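Rhusiopathiae surface protein B (Erysipelothrix rhusiopathiae, PDB 3V10) probably binds collagen as a cell-wall-anchored surface adhesin, the chain here being its collagen-binding region of two Ig-like domains. Local coordinates at residues Ile165-Thr170 and Ser281-Lys286; Gly179-Trp184 and Thr303-Met308; Ile204-Lys209 and Lys272-Tyr277; Lys209-Ser214 and Asp266-Asp271. One frame throughout, in Å; residues are numbered along the deposited sequence.

Interaction 1: residues Ile165-Thr170 and Ser281-Lys286; sequences IFYWKT and STIEYK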
# COMPACT_ATOMS: atom_id res chain seq x y z
N ILE A 165 24.50 2.41 -1.76
CA ILE A 165 24.03 1.02 -1.72
C ILE A 165 23.91 0.47 -3.14
O ILE A 165 23.15 0.98 -3.95
CB ILE A 165 22.65 0.91 -1.03
CG1 ILE A 165 22.73 1.48 0.39
CG2 ILE A 165 22.19 -0.54 -0.98
CD1 ILE A 165 23.81 0.84 1.24
N PHE A 166 24.67 -0.58 -3.42
CA PHE A 166 24.67 -1.16 -4.75
C PHE A 166 23.34 -1.72 -5.21
O PHE A 166 22.98 -1.57 -6.37
CB PHE A 166 25.73 -2.26 -4.85
CG PHE A 166 25.87 -2.82 -6.24
CD1 PHE A 166 25.08 -3.88 -6.66
CD2 PHE A 166 26.77 -2.26 -7.14
CE1 PHE A 166 25.19 -4.38 -7.95
CE2 PHE A 166 26.89 -2.75 -8.43
CZ PHE A 166 26.09 -3.81 -8.84
N TYR A 167 22.61 -2.38 -4.32
CA TYR A 167 21.33 -2.96 -4.71
C TYR A 167 20.30 -3.03 -3.59
O TYR A 167 20.62 -3.41 -2.47
CB TYR A 167 21.52 -4.38 -5.26
CG TYR A 167 20.22 -5.14 -5.51
CD1 TYR A 167 19.36 -4.75 -6.53
CD2 TYR A 167 19.84 -6.20 -4.69
CE1 TYR A 167 18.14 -5.41 -6.73
CE2 TYR A 167 18.63 -6.87 -4.87
CZ TYR A 167 17.78 -6.46 -5.90
OH TYR A 167 16.58 -7.09 -6.11
N TRP A 168 19.08 -2.64 -3.91
CA TRP A 168 17.99 -2.73 -2.95
C TRP A 168 16.69 -2.72 -3.73
O TRP A 168 16.62 -2.20 -4.84
CB TRP A 168 18.04 -1.60 -1.91
CG TRP A 168 17.49 -0.30 -2.37
CD1 TRP A 168 16.20 0.12 -2.29
CD2 TRP A 168 18.23 0.77 -2.96
NE1 TRP A 168 16.08 1.40 -2.80
CE2 TRP A 168 17.31 1.82 -3.22
CE3 TRP A 168 19.58 0.95 -3.31
CZ2 TRP A 168 17.70 3.03 -3.80
CZ3 TRP A 168 19.96 2.16 -3.89
CH2 TRP A 168 19.03 3.18 -4.13
N LYS A 169 15.66 -3.32 -3.14
CA LYS A 169 14.36 -3.39 -3.78
C LYS A 169 13.30 -2.76 -2.88
O LYS A 169 13.41 -2.80 -1.66
CB LYS A 169 14.02 -4.85 -4.06
CG LYS A 169 13.90 -5.69 -2.81
CD LYS A 169 12.45 -5.92 -2.46
CE LYS A 169 11.83 -6.96 -3.38
NZ LYS A 169 11.95 -6.60 -4.82
N THR A 170 12.28 -2.18 -3.49
CA THR A 170 11.20 -1.56 -2.74
C THR A 170 9.88 -1.87 -3.40
O THR A 170 9.84 -2.33 -4.54
CB THR A 170 11.36 -0.02 -2.68
OG1 THR A 170 11.13 0.53 -3.98
CG2 THR A 170 12.75 0.35 -2.21
N SER A 281 14.63 -11.41 -3.19
CA SER A 281 15.55 -11.48 -4.32
C SER A 281 16.97 -11.73 -3.84
O SER A 281 17.30 -11.48 -2.68
CB SER A 281 15.49 -10.19 -5.14
OG SER A 281 16.02 -9.08 -4.43
N THR A 282 17.80 -12.27 -4.73
CA THR A 282 19.20 -12.53 -4.44
C THR A 282 20.01 -11.91 -5.56
O THR A 282 19.54 -11.79 -6.69
CB THR A 282 19.49 -14.05 -4.34
OG1 THR A 282 19.22 -14.68 -5.60
CG2 THR A 282 18.62 -14.69 -3.27
N ILE A 283 21.23 -11.47 -5.25
CA ILE A 283 22.06 -10.86 -6.26
C ILE A 283 23.48 -11.37 -6.11
O ILE A 283 23.91 -11.73 -5.01
CB ILE A 283 22.04 -9.31 -6.15
CG1 ILE A 283 22.80 -8.68 -7.32
CG2 ILE A 283 22.65 -8.86 -4.81
CD1 ILE A 283 22.72 -7.17 -7.35
N GLU A 284 24.19 -11.45 -7.23
CA GLU A 284 25.58 -11.89 -7.20
C GLU A 284 26.33 -11.12 -8.26
O GLU A 284 25.84 -10.90 -9.36
CB GLU A 284 25.71 -13.38 -7.46
CG GLU A 284 27.07 -13.93 -7.04
CD GLU A 284 27.13 -15.44 -7.04
OE1 GLU A 284 27.72 -16.02 -7.97
OE2 GLU A 284 26.56 -16.05 -6.10
N TYR A 285 27.54 -10.71 -7.90
CA TYR A 285 28.42 -9.97 -8.79
C TYR A 285 29.75 -9.76 -8.08
O TYR A 285 29.86 -10.05 -6.89
CB TYR A 285 27.83 -8.59 -9.12
CG TYR A 285 27.62 -7.70 -7.91
CD1 TYR A 285 26.56 -7.93 -7.03
CD2 TYR A 285 28.49 -6.66 -7.62
CE1 TYR A 285 26.37 -7.14 -5.89
CE2 TYR A 285 28.32 -5.86 -6.48
CZ TYR A 285 27.26 -6.11 -5.63
OH TYR A 285 27.09 -5.34 -4.50
N LYS A 286 30.75 -9.30 -8.81
CA LYS A 286 32.05 -8.99 -8.21
C LYS A 286 32.07 -7.46 -8.16
O LYS A 286 31.80 -6.82 -9.17
CB LYS A 286 33.20 -9.48 -9.10
CG LYS A 286 33.53 -10.96 -8.96
CD LYS A 286 34.62 -11.37 -9.93
CE LYS A 286 34.94 -12.86 -9.86
NZ LYS A 286 36.05 -13.16 -8.91
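The ring of Phe166 lies over the ring of Tyr285 in an offset stack, the centroids 4.0 Å apart and the planes only 15° from parallel. The contact joins two sheets of an Ig-like beta sandwich, the DEv-IgG fold of this collagen-binding domain: strand 167-173 is an outermost strand of the five-stranded sheet, and strand 276-286 belongs to the sheet facing it. The two run nearly antiparallel, with short-segment axes 9.0 Å apart at their closest, so side chains rather than backbones do the touching. Phe166 and Tyr285 come from opposite walls and overlap alongside, so that the CD1 side of the phenylalanine sits on the phenol end of the tyrosine, Phe166 CD1 reaching Tyr285 CZ at 3.3 Å. With CG of Tyr285 set between its backbone N and carbonyl carbon (chi1 60°), the ring is carried back over Phe166, whose CE1 lies over the centre of the Tyr285 ring. Ile283 reaches both aromatic residues of 165-170 with one methyl: its CD1 meets the edge of the Phe166 ring, 3.8 Å from Phe166 CE1, and also packs on the root of the next side chain, 3.7 Å from Tyr167 CB. Val200, on strand 198-204, touches both Tyr167 and Ile283 and carries this apolar layer further into the sandwich. Polar chemistry enters at the far end of Tyr167, beside helix 298-301. There Ser281 OG lies at the edge of the Tyr167 ring and is hydrogen-bonded in turn to Thr301 O; within this buried pair the phenol is the donor, Tyr167 OH to Ser281 OG, at 2.7 Å.

Interaction 2: residues Gly179-Trp184 and Thr303-Met308; sequences GDMNWW and TSVVNM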
# COMPACT_ATOMS: atom_id res chain seq x y z
N GLY A 179 -5.75 -3.15 -6.20
CA GLY A 179 -5.37 -4.54 -6.06
C GLY A 179 -3.98 -4.81 -6.61
O GLY A 179 -3.44 -5.91 -6.43
N ASP A 180 -3.40 -3.82 -7.28
CA ASP A 180 -2.06 -3.96 -7.85
C ASP A 180 -1.01 -3.33 -6.94
O ASP A 180 -1.34 -2.53 -6.06
CB ASP A 180 -2.00 -3.30 -9.23
CG ASP A 180 -2.53 -4.21 -10.34
OD1 ASP A 180 -3.26 -5.17 -10.04
OD2 ASP A 180 -2.22 -3.93 -11.53
N MET A 181 0.24 -3.71 -7.15
CA MET A 181 1.37 -3.21 -6.38
C MET A 181 2.50 -2.86 -7.35
O MET A 181 2.65 -3.52 -8.38
CB MET A 181 1.84 -4.27 -5.38
CG MET A 181 0.87 -4.50 -4.24
SD MET A 181 1.05 -6.07 -3.34
CE MET A 181 0.07 -7.13 -4.41
N ASN A 182 3.29 -1.84 -7.02
CA ASN A 182 4.39 -1.43 -7.88
C ASN A 182 5.71 -1.77 -7.21
O ASN A 182 5.84 -1.64 -5.99
CB ASN A 182 4.33 0.08 -8.14
CG ASN A 182 2.99 0.51 -8.70
OD1 ASN A 182 2.51 -0.05 -9.68
ND2 ASN A 182 2.37 1.51 -8.08
N TRP A 183 6.67 -2.23 -7.99
CA TRP A 183 7.97 -2.61 -7.44
C TRP A 183 9.16 -2.00 -8.16
O TRP A 183 9.08 -1.65 -9.34
CB TRP A 183 8.10 -4.14 -7.45
CG TRP A 183 6.93 -4.83 -6.84
CD1 TRP A 183 5.74 -5.10 -7.44
CD2 TRP A 183 6.81 -5.28 -5.48
NE1 TRP A 183 4.88 -5.69 -6.55
CE2 TRP A 183 5.51 -5.81 -5.34
CE3 TRP A 183 7.66 -5.29 -4.38
CZ2 TRP A 183 5.04 -6.35 -4.14
CZ3 TRP A 183 7.20 -5.82 -3.18
CH2 TRP A 183 5.91 -6.35 -3.07
N TRP A 184 10.27 -1.87 -7.44
CA TRP A 184 11.50 -1.28 -7.95
C TRP A 184 12.74 -2.09 -7.60
O TRP A 184 12.96 -2.38 -6.42
CB TRP A 184 11.72 0.11 -7.36
CG TRP A 184 10.78 1.17 -7.82
CD1 TRP A 184 11.00 2.09 -8.81
CD2 TRP A 184 9.47 1.44 -7.31
NE1 TRP A 184 9.91 2.91 -8.94
CE2 TRP A 184 8.96 2.53 -8.04
CE3 TRP A 184 8.68 0.85 -6.32
CZ2 TRP A 184 7.68 3.06 -7.80
CZ3 TRP A 184 7.41 1.37 -6.08
CH2 TRP A 184 6.92 2.47 -6.82
N THR A 303 11.37 -7.45 0.49
CA THR A 303 10.44 -6.48 1.03
C THR A 303 9.01 -6.99 0.90
O THR A 303 8.78 -8.10 0.44
CB THR A 303 10.60 -5.10 0.35
OG1 THR A 303 9.99 -4.10 1.17
CG2 THR A 303 9.93 -5.09 -1.01
N SER A 304 8.05 -6.19 1.34
CA SER A 304 6.67 -6.60 1.26
C SER A 304 5.74 -5.42 1.39
O SER A 304 6.15 -4.33 1.80
CB SER A 304 6.36 -7.61 2.36
OG SER A 304 6.49 -7.01 3.64
N VAL A 305 4.49 -5.64 1.02
CA VAL A 305 3.46 -4.62 1.10
C VAL A 305 2.35 -5.18 1.98
O VAL A 305 1.85 -6.28 1.74
CB VAL A 305 2.88 -4.28 -0.30
CG1 VAL A 305 1.83 -3.18 -0.18
CG2 VAL A 305 4.00 -3.82 -1.23
N VAL A 306 1.98 -4.43 3.01
CA VAL A 306 0.92 -4.87 3.90
C VAL A 306 -0.39 -4.82 3.12
O VAL A 306 -0.58 -3.92 2.30
CB VAL A 306 0.82 -3.96 5.15
CG1 VAL A 306 -0.36 -4.37 6.01
CG2 VAL A 306 2.10 -4.06 5.96
N ASN A 307 -1.25 -5.80 3.35
CA ASN A 307 -2.55 -5.89 2.68
C ASN A 307 -3.20 -4.52 2.62
O ASN A 307 -3.43 -3.88 3.65
CB ASN A 307 -3.45 -6.88 3.41
CG ASN A 307 -4.77 -7.12 2.69
OD1 ASN A 307 -5.58 -6.21 2.56
ND2 ASN A 307 -4.98 -8.34 2.22
N MET A 308 -3.52 -4.08 1.40
CA MET A 308 -4.11 -2.77 1.21
C MET A 308 -5.61 -2.75 0.87
O MET A 308 -6.14 -1.71 0.46
CB MET A 308 -3.32 -2.02 0.13
CG MET A 308 -3.22 -2.69 -1.25
SD MET A 308 -2.12 -4.16 -1.46
CE MET A 308 -3.22 -5.15 -2.38
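Trp183 meets Thr303 and Val305 through the benzo end of its indole, in a contact between the two sheets of the Ig-like collagen-binding domain. Strand 180-187 belongs to one sheet and strand 303-306 to the other; their short axes come within 9.2 Å, and no hydrogen bond links the two segments. Among the aromatic contacts, the CG2 methyl of Thr303 sits at the edge of the indole, in its plane, 3.6 Å from Trp183 CZ3. Next to it, CG2 of Val305 approaches Trp183 CH2 at 3.7 Å. The indole reaches both because its CG is anti to the carbonyl carbon (chi1 -50°), which brings the far end of the ring closer to the opposite strand than its root is. The polar corner faces elsewhere: Trp183 NE1 bonds Thr267 OG1, and the ring stacks with Tyr265, both on strand 260-269, the neighbour in its own sheet. The thioether contacts follow along the strand. Met181 runs alongside Val305, the two side chains pointing opposite ways, with Met181 SD 4.0 Å from Val305 CB. Met308, just past the end of strand 303-306, bends at chi2 and chi3 and lays its sulfur against the same methionine, Met308 SD being 4.1 Å from Met181 CG. Beyond that pair its terminal methyl turns to the backbone, with Met308 CE 4.1 Å from Gly179 O.

Interaction 3: residues Ile204-Lys209 and Lys272-Tyr277; sequences IGEGHK and KKLENY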
# COMPACT_ATOMS: atom_id res chain seq x y z
N ILE A 204 8.75 -13.59 -6.63
CA ILE A 204 7.55 -12.94 -6.13
C ILE A 204 6.85 -13.91 -5.19
O ILE A 204 6.64 -15.08 -5.54
CB ILE A 204 6.61 -12.55 -7.29
CG1 ILE A 204 7.32 -11.53 -8.19
CG2 ILE A 204 5.30 -11.99 -6.76
CD1 ILE A 204 6.65 -11.34 -9.54
N GLY A 205 6.48 -13.42 -4.01
CA GLY A 205 5.84 -14.26 -3.02
C GLY A 205 4.45 -14.77 -3.35
O GLY A 205 3.89 -14.49 -4.40
N GLU A 206 3.88 -15.53 -2.41
CA GLU A 206 2.55 -16.09 -2.60
C GLU A 206 1.48 -15.00 -2.50
O GLU A 206 1.69 -13.96 -1.87
CB GLU A 206 2.29 -17.17 -1.54
CG GLU A 206 2.98 -16.90 -0.21
CD GLU A 206 2.34 -17.62 0.96
OE1 GLU A 206 1.13 -17.93 0.88
OE2 GLU A 206 3.03 -17.86 1.97
N GLY A 207 0.34 -15.22 -3.15
CA GLY A 207 -0.74 -14.25 -3.08
C GLY A 207 -0.83 -13.23 -4.20
O GLY A 207 -1.87 -12.60 -4.37
N HIS A 208 0.26 -13.04 -4.93
CA HIS A 208 0.23 -12.10 -6.04
C HIS A 208 1.10 -12.59 -7.18
O HIS A 208 1.97 -13.44 -6.99
CB HIS A 208 0.66 -10.69 -5.59
CG HIS A 208 2.01 -10.61 -4.94
ND1 HIS A 208 2.90 -9.60 -5.21
CD2 HIS A 208 2.60 -11.40 -4.01
CE1 HIS A 208 3.98 -9.76 -4.48
NE2 HIS A 208 3.83 -10.84 -3.74
N LYS A 209 0.85 -12.07 -8.38
CA LYS A 209 1.60 -12.47 -9.57
C LYS A 209 1.97 -11.26 -10.40
O LYS A 209 1.31 -10.22 -10.35
CB LYS A 209 0.77 -13.41 -10.46
CG LYS A 209 0.18 -14.62 -9.78
CD LYS A 209 -0.27 -15.64 -10.82
CE LYS A 209 -1.22 -16.67 -10.23
NZ LYS A 209 -0.72 -17.17 -8.92
N LYS A 272 -7.01 -12.18 -1.71
CA LYS A 272 -7.48 -10.97 -1.02
C LYS A 272 -7.26 -10.90 0.48
O LYS A 272 -7.30 -9.82 1.05
CB LYS A 272 -8.98 -10.79 -1.32
CG LYS A 272 -9.52 -9.38 -1.16
CD LYS A 272 -9.06 -8.51 -2.32
CE LYS A 272 -9.22 -9.18 -3.74
NZ LYS A 272 -8.14 -10.11 -4.26
N LYS A 273 -7.06 -12.04 1.11
CA LYS A 273 -6.91 -12.07 2.56
C LYS A 273 -5.50 -12.26 3.14
O LYS A 273 -5.33 -12.32 4.36
CB LYS A 273 -7.85 -13.13 3.14
CG LYS A 273 -9.32 -12.80 2.96
CD LYS A 273 -9.71 -11.58 3.78
CE LYS A 273 -11.21 -11.32 3.73
NZ LYS A 273 -11.68 -10.99 2.36
N LEU A 274 -4.50 -12.37 2.28
CA LEU A 274 -3.13 -12.54 2.77
C LEU A 274 -2.69 -11.27 3.50
O LEU A 274 -2.85 -10.17 2.97
CB LEU A 274 -2.19 -12.84 1.60
CG LEU A 274 -0.86 -13.53 1.93
CD1 LEU A 274 -1.13 -14.89 2.55
CD2 LEU A 274 -0.05 -13.68 0.66
N GLU A 275 -2.16 -11.42 4.70
CA GLU A 275 -1.73 -10.28 5.49
C GLU A 275 -0.62 -9.42 4.86
O GLU A 275 -0.62 -8.20 5.02
CB GLU A 275 -1.30 -10.78 6.86
CG GLU A 275 -2.36 -11.67 7.51
CD GLU A 275 -2.84 -11.12 8.86
OE1 GLU A 275 -3.98 -11.45 9.32
OE2 GLU A 275 -2.08 -10.36 9.49
N ASN A 276 0.31 -10.05 4.16
CA ASN A 276 1.39 -9.32 3.49
C ASN A 276 1.70 -9.93 2.13
O ASN A 276 1.58 -11.13 1.94
CB ASN A 276 2.69 -9.33 4.32
CG ASN A 276 2.48 -8.86 5.75
OD1 ASN A 276 2.29 -9.67 6.65
ND2 ASN A 276 2.50 -7.55 5.95
N TYR A 277 2.10 -9.09 1.17
CA TYR A 277 2.46 -9.56 -0.17
C TYR A 277 3.96 -9.36 -0.24
O TYR A 277 4.45 -8.24 -0.33
CB TYR A 277 1.75 -8.73 -1.23
CG TYR A 277 0.25 -8.91 -1.19
CD1 TYR A 277 -0.34 -10.09 -1.65
CD2 TYR A 277 -0.57 -7.93 -0.63
CE1 TYR A 277 -1.72 -10.29 -1.55
CE2 TYR A 277 -1.94 -8.13 -0.52
CZ TYR A 277 -2.51 -9.30 -0.97
OH TYR A 277 -3.88 -9.47 -0.85
O HOH W 1 3.47 -13.04 -0.25
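His208 carries Tyr277 on one face of its imidazole. The CB of Tyr277 stands almost on the ring normal, 10° off it and 3.9 Å from the His208 ring centroid, a CH-pi contact. On the opposite face lies Ile204 CG2, set toward the ring's rim. The phenol beyond CB of Tyr277 turns its edge toward the face that CB covers, an edge-to-face pair with planes at 68° and centroids 5.6 Å apart. CG of His208 lies between its backbone N and carbonyl carbon (chi1 56°), and this swings the ring toward Tyr277. The same CD1-CE1 edge of the phenol continues along the backbone before the histidine, Tyr277 CE1 lying 3.6 Å from Gly207 O. Leu274 closes the contact on the outer side: its CD2 methyl touches the peptide ahead of that glycine, 3.1 Å from Glu206 O, and packs on Gly207 CA at 3.8 Å. Residues Gly205 to His208 form a type II beta turn with Gly207 at its third position, where the positive phi suits glycine; the turn leads from strand 198-204 into strand 208-221, crossing from one sheet of the Ig-like sandwich to the other. A water donates to Glu206 O at 2.6 Å and, weakly, to Asn276 O, bridging the turn and the start of strand 276-286. Both ring nitrogens are engaged, His208 ND1 with Thr267 OG1 and His208 NE2 with Lys278 O, which fixes the ring's rotation. Tyr277 OH bonds to Asp271 O, and Asn307 ND2 is bonded to both Lys272 O and Leu274 O, tying down the loop that carries Leu274.

Interaction 4: residues Lys209-Ser214 and Asp266-Asp271; sequences KLVDGS and DTRAFD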
# COMPACT_ATOMS: atom_id res chain seq x y z
N LYS A 209 0.85 -12.07 -8.38
CA LYS A 209 1.60 -12.47 -9.57
C LYS A 209 1.97 -11.26 -10.40
O LYS A 209 1.31 -10.22 -10.35
CB LYS A 209 0.77 -13.41 -10.46
CG LYS A 209 0.18 -14.62 -9.78
CD LYS A 209 -0.27 -15.64 -10.82
CE LYS A 209 -1.22 -16.67 -10.23
NZ LYS A 209 -0.72 -17.17 -8.92
N LEU A 210 3.03 -11.41 -11.18
CA LEU A 210 3.50 -10.33 -12.05
C LEU A 210 2.43 -10.01 -13.10
O LEU A 210 1.77 -10.91 -13.63
CB LEU A 210 4.81 -10.74 -12.72
CG LEU A 210 5.54 -9.68 -13.55
CD1 LEU A 210 7.06 -9.84 -13.41
CD2 LEU A 210 5.11 -9.78 -15.01
N VAL A 211 2.26 -8.73 -13.38
CA VAL A 211 1.30 -8.29 -14.38
C VAL A 211 1.99 -8.32 -15.75
O VAL A 211 2.97 -7.60 -15.97
CB VAL A 211 0.79 -6.87 -14.09
CG1 VAL A 211 -0.08 -6.37 -15.25
CG2 VAL A 211 -0.02 -6.87 -12.80
N ASP A 212 1.47 -9.15 -16.65
CA ASP A 212 2.04 -9.30 -17.98
C ASP A 212 2.30 -7.98 -18.70
O ASP A 212 1.42 -7.12 -18.79
CB ASP A 212 1.10 -10.18 -18.83
CG ASP A 212 1.59 -10.36 -20.24
OD1 ASP A 212 2.76 -10.77 -20.41
OD2 ASP A 212 0.81 -10.11 -21.18
N GLY A 213 3.53 -7.83 -19.20
CA GLY A 213 3.93 -6.64 -19.93
C GLY A 213 4.17 -5.36 -19.14
O GLY A 213 4.26 -4.28 -19.73
N SER A 214 4.30 -5.47 -17.82
CA SER A 214 4.49 -4.27 -17.00
C SER A 214 5.94 -3.93 -16.67
O SER A 214 6.20 -2.96 -15.95
CB SER A 214 3.72 -4.43 -15.68
OG SER A 214 4.31 -5.44 -14.89
N ASP A 266 4.88 -4.46 -12.04
CA ASP A 266 3.71 -4.52 -11.18
C ASP A 266 3.32 -5.95 -10.89
O ASP A 266 3.62 -6.86 -11.66
CB ASP A 266 2.49 -3.85 -11.84
CG ASP A 266 2.77 -2.43 -12.30
OD1 ASP A 266 3.69 -1.79 -11.75
OD2 ASP A 266 2.05 -1.96 -13.20
N THR A 267 2.65 -6.16 -9.76
CA THR A 267 2.13 -7.47 -9.43
C THR A 267 0.66 -7.23 -9.11
O THR A 267 0.25 -6.10 -8.84
CB THR A 267 2.82 -8.13 -8.23
OG1 THR A 267 2.55 -7.39 -7.04
CG2 THR A 267 4.32 -8.23 -8.48
N ARG A 268 -0.13 -8.29 -9.15
CA ARG A 268 -1.56 -8.20 -8.89
C ARG A 268 -1.95 -9.23 -7.85
O ARG A 268 -1.65 -10.41 -8.01
CB ARG A 268 -2.31 -8.42 -10.20
CG ARG A 268 -3.82 -8.32 -10.12
CD ARG A 268 -4.38 -8.11 -11.52
NE ARG A 268 -3.87 -6.86 -12.07
CZ ARG A 268 -3.93 -6.51 -13.35
NH1 ARG A 268 -4.48 -7.32 -14.25
NH2 ARG A 268 -3.41 -5.35 -13.73
N ALA A 269 -2.60 -8.78 -6.79
CA ALA A 269 -3.04 -9.67 -5.73
C ALA A 269 -4.19 -10.55 -6.21
O ALA A 269 -5.08 -10.09 -6.92
CB ALA A 269 -3.48 -8.85 -4.51
N PHE A 270 -4.16 -11.83 -5.83
CA PHE A 270 -5.23 -12.75 -6.18
C PHE A 270 -5.77 -13.38 -4.90
O PHE A 270 -6.87 -13.93 -4.90
CB PHE A 270 -4.76 -13.80 -7.19
CG PHE A 270 -3.67 -14.70 -6.69
CD1 PHE A 270 -3.94 -15.72 -5.79
CD2 PHE A 270 -2.37 -14.54 -7.15
CE1 PHE A 270 -2.93 -16.57 -5.36
CE2 PHE A 270 -1.36 -15.38 -6.73
CZ PHE A 270 -1.64 -16.40 -5.83
N ASP A 271 -4.98 -13.32 -3.83
CA ASP A 271 -5.42 -13.82 -2.53
C ASP A 271 -5.73 -12.55 -1.74
O ASP A 271 -4.83 -11.92 -1.17
CB ASP A 271 -4.32 -14.61 -1.80
CG ASP A 271 -4.84 -15.32 -0.56
OD1 ASP A 271 -5.73 -14.75 0.11
OD2 ASP A 271 -4.38 -16.44 -0.25
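The guanidinium of Arg268 has Val211 over one face, where the CG2 methyl stands 3.5 Å above the plane and toward its rim; CG1 also touches it, 3.8 Å from Arg268 NH2. The second flat group, the Phe270 ring, lies against the aliphatic part of Lys209, with Lys209 CG 3.5 Å from Phe270 CE2. Beneath these side chains, strands 208-221 and 260-269 pair as antiparallel neighbours in one sheet of the Ig-like collagen-binding domain. Lys209 and Arg268 form a hydrogen-bonded pair: Lys209 N to Arg268 O is 3.0 Å, and Arg268 N returns to Lys209 O at 2.7 Å. One residue on, Leu210 and Thr267 are a non-hydrogen-bonded pair, after which Val211 N reaches Asp266 O at 2.9 Å. The chain then makes a type II beta turn from Val211 to Ser214. Ser214 OG donates to Val211 O at 2.8 Å, in the carbonyl plane on a lone pair, and accepts from Asp266 N at 3.1 Å, a fairly straight bond of 166°. Thus one hydroxyl extends the strand pairing past its last backbone bond and holds the turn to the neighbouring strand, while the salt bridge of Arg268 NE to Asp180 OD1 probably helps keep the guanidinium against Val211.

All four contacts belong to the Ig-like collagen-binding domain. Interactions 1 and 2 join its facing sheets through strands adjacent on both sides, 167-173 with 180-187 and 276-286 with 303-306; their centres lie about 19 Å apart, and their segments alternate along the chain. Interactions 3 and 4 gather nearer interaction 2, each centre about 9 to 10 Å from it, and share Lys209; interaction 4 is nested within the loop closed by interaction 3, itself nested within those of interactions 1 and 2. Interaction 4 alone pairs strands within one sheet. Direct bonds, including Asp180 to Arg268 and Val305 O to Tyr277 N, tie interactions 2, 3 and 4 together at one end of the sandwich.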